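Inositol monophosphatase family protein (Staphylococcus aureus subsp. aureus MSSA476, PDB 4I3Y) probably hydrolyses inositol monophosphates to inositol and phosphate in a magnesium-dependent reaction that lithium inhibits. Local coordinates at residues K54-Q59 with W91-I96; P95-A100 with C110-Y115. One frame throughout, in Å; residues are numbered along the deposited sequence.

Interaction 1. Residues K54-Q59 with W91-I96; sequences KQIQQQ and WIMDPI. With MG (magnesium ion), chain D.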
loop_
_atom_site.group_PDB
_atom_site.type_symbol
_atom_site.label_atom_id
_atom_site.label_comp_id
_atom_site.label_asym_id
_atom_site.label_seq_id
_atom_site.Cartn_x
_atom_site.Cartn_y
_atom_site.Cartn_z
ATOM N N LYS A 54 -22.134 -2.964 6.874
ATOM C CA LYS A 54 -23.523 -2.787 7.382
ATOM C C LYS A 54 -23.656 -2.709 8.909
ATOM O O LYS A 54 -24.279 -1.756 9.437
ATOM C CB LYS A 54 -24.414 -3.873 6.835
ATOM C CG LYS A 54 -24.537 -3.851 5.303
ATOM C CD LYS A 54 -25.622 -4.844 4.882
ATOM C CE LYS A 54 -26.226 -4.544 3.532
ATOM N NZ LYS A 54 -25.566 -5.432 2.528
ATOM N N GLN A 55 -22.996 -3.621 9.624
ATOM C CA GLN A 55 -22.949 -3.541 11.107
ATOM C C GLN A 55 -22.271 -2.295 11.709
ATOM O O GLN A 55 -22.811 -1.656 12.643
ATOM C CB GLN A 55 -22.278 -4.769 11.694
ATOM C CG GLN A 55 -23.137 -6.014 11.622
ATOM C CD GLN A 55 -24.446 -5.824 12.392
ATOM O OE1 GLN A 55 -25.535 -5.860 11.803
ATOM N NE2 GLN A 55 -24.337 -5.550 13.698
ATOM N N ILE A 56 -21.087 -1.941 11.196
ATOM C CA ILE A 56 -20.402 -0.728 11.660
ATOM C C ILE A 56 -21.300 0.486 11.465
ATOM O O ILE A 56 -21.431 1.318 12.378
ATOM C CB ILE A 56 -19.062 -0.544 10.960
ATOM C CG1 ILE A 56 -18.063 -1.602 11.496
ATOM C CG2 ILE A 56 -18.590 0.889 11.078
ATOM C CD1 ILE A 56 -16.674 -1.486 10.905
ATOM N N GLN A 57 -21.977 0.571 10.302
ATOM C CA GLN A 57 -22.844 1.719 10.055
ATOM C C GLN A 57 -24.011 1.772 11.044
ATOM O O GLN A 57 -24.365 2.809 11.599
ATOM C CB GLN A 57 -23.425 1.697 8.650
ATOM C CG GLN A 57 -24.168 3.003 8.378
ATOM C CD GLN A 57 -24.499 3.207 6.891
ATOM O OE1 GLN A 57 -25.663 3.262 6.525
ATOM N NE2 GLN A 57 -23.507 3.327 6.066
ATOM N N GLN A 58 -24.633 0.641 11.221
ATOM C CA GLN A 58 -25.788 0.618 12.060
ATOM C C GLN A 58 -25.452 0.762 13.565
ATOM O O GLN A 58 -26.182 1.446 14.311
ATOM C CB GLN A 58 -26.632 -0.586 11.691
ATOM C CG GLN A 58 -26.209 -1.882 12.235
ATOM C CD GLN A 58 -27.403 -2.479 12.927
ATOM O OE1 GLN A 58 -27.862 -3.579 12.595
ATOM N NE2 GLN A 58 -27.953 -1.723 13.877
ATOM N N GLN A 59 -24.302 0.229 13.979
ATOM C CA GLN A 59 -23.824 0.599 15.298
ATOM C C GLN A 59 -23.595 2.078 15.467
ATOM O O GLN A 59 -23.902 2.604 16.530
ATOM C CB GLN A 59 -22.664 -0.238 15.756
ATOM C CG GLN A 59 -23.096 -1.684 15.889
ATOM C CD GLN A 59 -21.951 -2.608 16.200
ATOM O OE1 GLN A 59 -22.034 -3.823 15.966
ATOM N NE2 GLN A 59 -20.879 -2.055 16.759
ATOM N N TRP A 91 -23.336 14.334 10.585
ATOM C CA TRP A 91 -22.262 13.347 10.498
ATOM C C TRP A 91 -22.236 12.699 9.102
ATOM O O TRP A 91 -23.258 12.212 8.630
ATOM C CB TRP A 91 -22.453 12.255 11.566
ATOM C CG TRP A 91 -22.200 12.845 12.948
ATOM C CD1 TRP A 91 -23.110 13.527 13.729
ATOM C CD2 TRP A 91 -20.942 12.904 13.656
ATOM N NE1 TRP A 91 -22.500 13.974 14.915
ATOM C CE2 TRP A 91 -21.182 13.597 14.897
ATOM C CE3 TRP A 91 -19.664 12.407 13.391
ATOM C CZ2 TRP A 91 -20.173 13.804 15.871
ATOM C CZ3 TRP A 91 -18.653 12.609 14.339
ATOM C CH2 TRP A 91 -18.915 13.326 15.575
ATOM N N ILE A 92 -21.064 12.670 8.460
ATOM C CA ILE A 92 -20.978 11.879 7.233
ATOM C C ILE A 92 -20.126 10.645 7.530
ATOM O O ILE A 92 -19.064 10.745 8.185
ATOM C CB ILE A 92 -20.405 12.683 6.088
ATOM C CG1 ILE A 92 -21.281 13.918 5.848
ATOM C CG2 ILE A 92 -20.259 11.772 4.850
ATOM C CD1 ILE A 92 -20.915 14.706 4.588
ATOM N N MET A 93 -20.622 9.462 7.152
ATOM C CA MET A 93 -19.866 8.229 7.467
ATOM C C MET A 93 -19.643 7.294 6.296
ATOM O O MET A 93 -20.598 6.898 5.621
ATOM C CB MET A 93 -20.545 7.405 8.562
ATOM C CG MET A 93 -19.807 6.120 8.954
ATOM S SD MET A 93 -20.758 5.125 10.142
ATOM C CE MET A 93 -19.418 4.508 11.137
ATOM N N ASP A 94 -18.390 6.857 6.137
ATOM C CA ASP A 94 -18.101 5.688 5.294
ATOM C C ASP A 94 -17.751 4.518 6.241
ATOM O O ASP A 94 -16.662 4.543 6.851
ATOM C CB ASP A 94 -16.917 5.982 4.396
ATOM C CG ASP A 94 -16.814 4.994 3.271
ATOM O OD1 ASP A 94 -17.304 3.851 3.428
ATOM O OD2 ASP A 94 -16.320 5.426 2.229
ATOM N N PRO A 95 -18.672 3.533 6.409
ATOM C CA PRO A 95 -18.370 2.599 7.494
ATOM C C PRO A 95 -17.172 1.720 7.195
ATOM O O PRO A 95 -16.408 1.378 8.112
ATOM C CB PRO A 95 -19.652 1.809 7.641
ATOM C CG PRO A 95 -20.327 1.898 6.254
ATOM C CD PRO A 95 -20.008 3.291 5.795
ATOM N N ILE A 96 -17.005 1.313 5.928
ATOM C CA ILE A 96 -15.711 0.756 5.533
ATOM C C ILE A 96 -15.345 1.459 4.211
ATOM O O ILE A 96 -16.059 1.314 3.232
ATOM C CB ILE A 96 -15.748 -0.766 5.298
ATOM C CG1 ILE A 96 -15.943 -1.570 6.629
ATOM C CG2 ILE A 96 -14.489 -1.208 4.503
ATOM C CD1 ILE A 96 -14.692 -1.612 7.478
HETATM MG MG MG D . -17.479 2.441 2.076
HETATM O O HOH W 1 -19.011 1.205 3.219
#
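I56 and Q57, on one side of helix 51-67, pack against M93, P95 and I96 where strand 89-97 runs into the DPIDGT sequence, the metal-binding signature of the inositol monophosphatase fold. The contact is buried and mainly apolar, with the helix lying over the corner that the chain turns at P95 and I96.

I56 does most of the work by splitting its branches. With CG1 beside the backbone N (chi1 -72°) and CG2 anti to it, the methyl CG2 drops between two partners, 3.7 Å from M93 CE and 3.7 Å from P95 CB. The other branch runs out extended and sets CD1 against I96 CD1 at 4.0 Å, the two isoleucines crossing at about a right angle. M93 reaches the helix through a bend at its last torsion (chi3 -144°), which brings CE against I56 CG2 and leaves SD beside the helix backbone, 4.0 Å from Q57 CA. The proline ring bridges I56 and Q57, with P95 CG 3.9 Å from Q57 CB. F60 of the same helix and L73 of the neighbouring strand 72-75 also border M93.

Metal coordination occupies the other side of the segment. D94 leaves the backbone on the side away from the helix and binds the magnesium, as does the carbonyl O of I96; E76 supplies a further ligand. The water bound to the magnesium also accepts a weak hydrogen bond from I96 N. The carboxylate of D94 grips the metal by one oxygen: OD1 is 2.0 Å from the magnesium, whereas OD2 stays 3.2 Å away.

Interaction 2. Residues P95-A100 with C110-Y115; sequences PIDGTA and CIILAY. With MG (magnesium ion), chain D; PO4 (phosphate ion), chain C.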
loop_
_atom_site.group_PDB
_atom_site.type_symbol
_atom_site.label_atom_id
_atom_site.label_comp_id
_atom_site.label_asym_id
_atom_site.label_seq_id
_atom_site.Cartn_x
_atom_site.Cartn_y
_atom_site.Cartn_z
ATOM N N PRO A 95 -18.672 3.533 6.409
ATOM C CA PRO A 95 -18.370 2.599 7.494
ATOM C C PRO A 95 -17.172 1.720 7.195
ATOM O O PRO A 95 -16.408 1.378 8.112
ATOM C CB PRO A 95 -19.652 1.809 7.641
ATOM C CG PRO A 95 -20.327 1.898 6.254
ATOM C CD PRO A 95 -20.008 3.291 5.795
ATOM N N ILE A 96 -17.005 1.313 5.928
ATOM C CA ILE A 96 -15.711 0.756 5.533
ATOM C C ILE A 96 -15.345 1.459 4.211
ATOM O O ILE A 96 -16.059 1.314 3.232
ATOM C CB ILE A 96 -15.748 -0.766 5.298
ATOM C CG1 ILE A 96 -15.943 -1.570 6.629
ATOM C CG2 ILE A 96 -14.489 -1.208 4.503
ATOM C CD1 ILE A 96 -14.692 -1.612 7.478
ATOM N N ASP A 97 -14.258 2.231 4.211
ATOM C CA ASP A 97 -13.802 2.832 2.986
ATOM C C ASP A 97 -12.683 1.894 2.493
ATOM O O ASP A 97 -11.817 1.571 3.252
ATOM C CB ASP A 97 -13.322 4.260 3.159
ATOM C CG ASP A 97 -12.716 4.808 1.842
ATOM O OD1 ASP A 97 -13.459 4.789 0.838
ATOM O OD2 ASP A 97 -11.541 5.246 1.834
ATOM N N GLY A 98 -12.732 1.457 1.234
ATOM C CA GLY A 98 -11.906 0.343 0.763
ATOM C C GLY A 98 -12.478 -1.054 1.038
ATOM O O GLY A 98 -11.741 -1.989 1.409
ATOM N N THR A 99 -13.782 -1.218 0.824
ATOM C CA THR A 99 -14.438 -2.529 0.930
ATOM C C THR A 99 -13.757 -3.599 0.065
ATOM O O THR A 99 -13.639 -4.747 0.484
ATOM C CB THR A 99 -15.951 -2.406 0.596
ATOM O OG1 THR A 99 -16.496 -1.332 1.388
ATOM C CG2 THR A 99 -16.683 -3.656 0.961
ATOM N N ALA A 100 -13.295 -3.232 -1.150
ATOM C CA ALA A 100 -12.649 -4.223 -2.018
ATOM C C ALA A 100 -11.398 -4.745 -1.318
ATOM O O ALA A 100 -11.186 -5.928 -1.267
ATOM C CB ALA A 100 -12.329 -3.644 -3.430
ATOM N N CYS A 110 -10.357 1.527 5.933
ATOM C CA CYS A 110 -10.510 2.393 7.054
ATOM C C CYS A 110 -11.991 2.702 7.282
ATOM O O CYS A 110 -12.871 2.325 6.473
ATOM C CB CYS A 110 -9.708 3.708 6.794
ATOM S SG CYS A 110 -10.226 4.625 5.290
ATOM N N ILE A 111 -12.264 3.353 8.400
ATOM C CA ILE A 111 -13.594 3.845 8.691
ATOM C C ILE A 111 -13.467 5.372 8.620
ATOM O O ILE A 111 -12.534 5.935 9.207
ATOM C CB ILE A 111 -14.035 3.421 10.100
ATOM C CG1 ILE A 111 -14.052 1.921 10.241
ATOM C CG2 ILE A 111 -15.420 3.987 10.478
ATOM C CD1 ILE A 111 -14.361 1.492 11.677
ATOM N N ILE A 112 -14.370 6.025 7.885
ATOM C CA ILE A 112 -14.360 7.474 7.765
ATOM C C ILE A 112 -15.548 8.166 8.499
ATOM O O ILE A 112 -16.758 7.865 8.256
ATOM C CB ILE A 112 -14.289 7.951 6.287
ATOM C CG1 ILE A 112 -13.075 7.280 5.617
ATOM C CG2 ILE A 112 -14.218 9.498 6.193
ATOM C CD1 ILE A 112 -12.867 7.599 4.134
ATOM N N LEU A 113 -15.206 9.137 9.339
ATOM C CA LEU A 113 -16.278 9.938 10.015
ATOM C C LEU A 113 -15.987 11.394 9.950
ATOM O O LEU A 113 -14.827 11.791 10.126
ATOM C CB LEU A 113 -16.374 9.589 11.511
ATOM C CG LEU A 113 -17.245 8.405 11.840
ATOM C CD1 LEU A 113 -16.989 7.938 13.286
ATOM C CD2 LEU A 113 -18.744 8.674 11.578
ATOM N N ALA A 114 -17.020 12.220 9.744
ATOM C CA ALA A 114 -16.819 13.656 9.719
ATOM C C ALA A 114 -18.108 14.347 10.217
ATOM O O ALA A 114 -19.234 13.974 9.806
ATOM C CB ALA A 114 -16.451 14.147 8.316
ATOM N N TYR A 115 -17.895 15.312 11.124
ATOM C CA TYR A 115 -18.952 16.102 11.722
ATOM C C TYR A 115 -18.885 17.568 11.222
ATOM O O TYR A 115 -17.847 18.267 11.317
ATOM C CB TYR A 115 -18.839 16.046 13.248
ATOM C CG TYR A 115 -19.676 17.063 14.001
ATOM C CD1 TYR A 115 -21.079 17.029 13.933
ATOM C CD2 TYR A 115 -19.058 18.059 14.819
ATOM C CE1 TYR A 115 -21.870 17.955 14.660
ATOM C CE2 TYR A 115 -19.825 19.002 15.551
ATOM C CZ TYR A 115 -21.224 18.945 15.485
ATOM O OH TYR A 115 -21.998 19.882 16.173
HETATM MG MG MG D . -17.479 2.441 2.076
HETATM P P PO4 C . -16.356 1.839 -0.290
HETATM O O1 PO4 C . -17.117 2.131 -1.590
HETATM O O2 PO4 C . -15.017 1.106 -0.557
HETATM O O3 PO4 C . -16.109 3.197 0.323
HETATM O O4 PO4 C . -17.242 0.853 0.538
HETATM O O HOH W 1 -19.011 1.205 3.219
#
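The carboxylate of D97 has one face covered by I112, whose CD1 sits over it 3.6 Å from D97 CG. C110 SG lies nearly level with the group, 3.7 Å from D97 OD2. With CG anti to the backbone N (chi1 174°), the carboxylate lies alongside I112 and C110. OD2 accepts a hydrogen bond from G192 N, and OD1 comes close to OD2 of D94 and OD1 of D215, a cluster of acidic oxygens.

Two backbone bonds fix this pairing. D97 N donates to C110 O at 2.7 Å, nearly straight, and C110 N donates back to D97 O, making an antiparallel hydrogen-bonded pair. C110 O also receives a CA-H contact from I96, while I111 CG1 presses on P95 O at 3.2 Å.

Beyond D97 the chain leaves the strand at G98, whose backbone (phi 84°, psi 42°) suits glycine. G98 occupies the N-cap position of helix 99-105, and its N and that of T99 both donate to phosphate O2, at 2.9 and 3.0 Å. Two other phosphate oxygens bind the magnesium, as does I96 O. The phosphate, probably from the crystallisation liquor, is thus held between metal and helix start, consistent with the substrate-phosphate site formed by the DPxDGT motif of inositol monophosphatases.

How the interactions relate
From the N terminus, helix 51-67 leads through strand 72-75 into strand 89-97, and interaction 1 closes that excursion by laying the helix against the end of the strand. The chain then turns at P95 and I96, which both contacts share, and passes through helix 99-105 to strand 110-117, where interaction 2 closes a much shorter loop. The two closures therefore follow one another and overlap only at the corner; neither encloses the other. Strands 89-97 and 110-117 are antiparallel neighbours, joined further along by the probable hydrogen bonds I92 N to A114 O and D94 N to I112 O. Together the contacts join helix 51-67, the large mixed sheet and the start of helix 99-105 around the magnesium site.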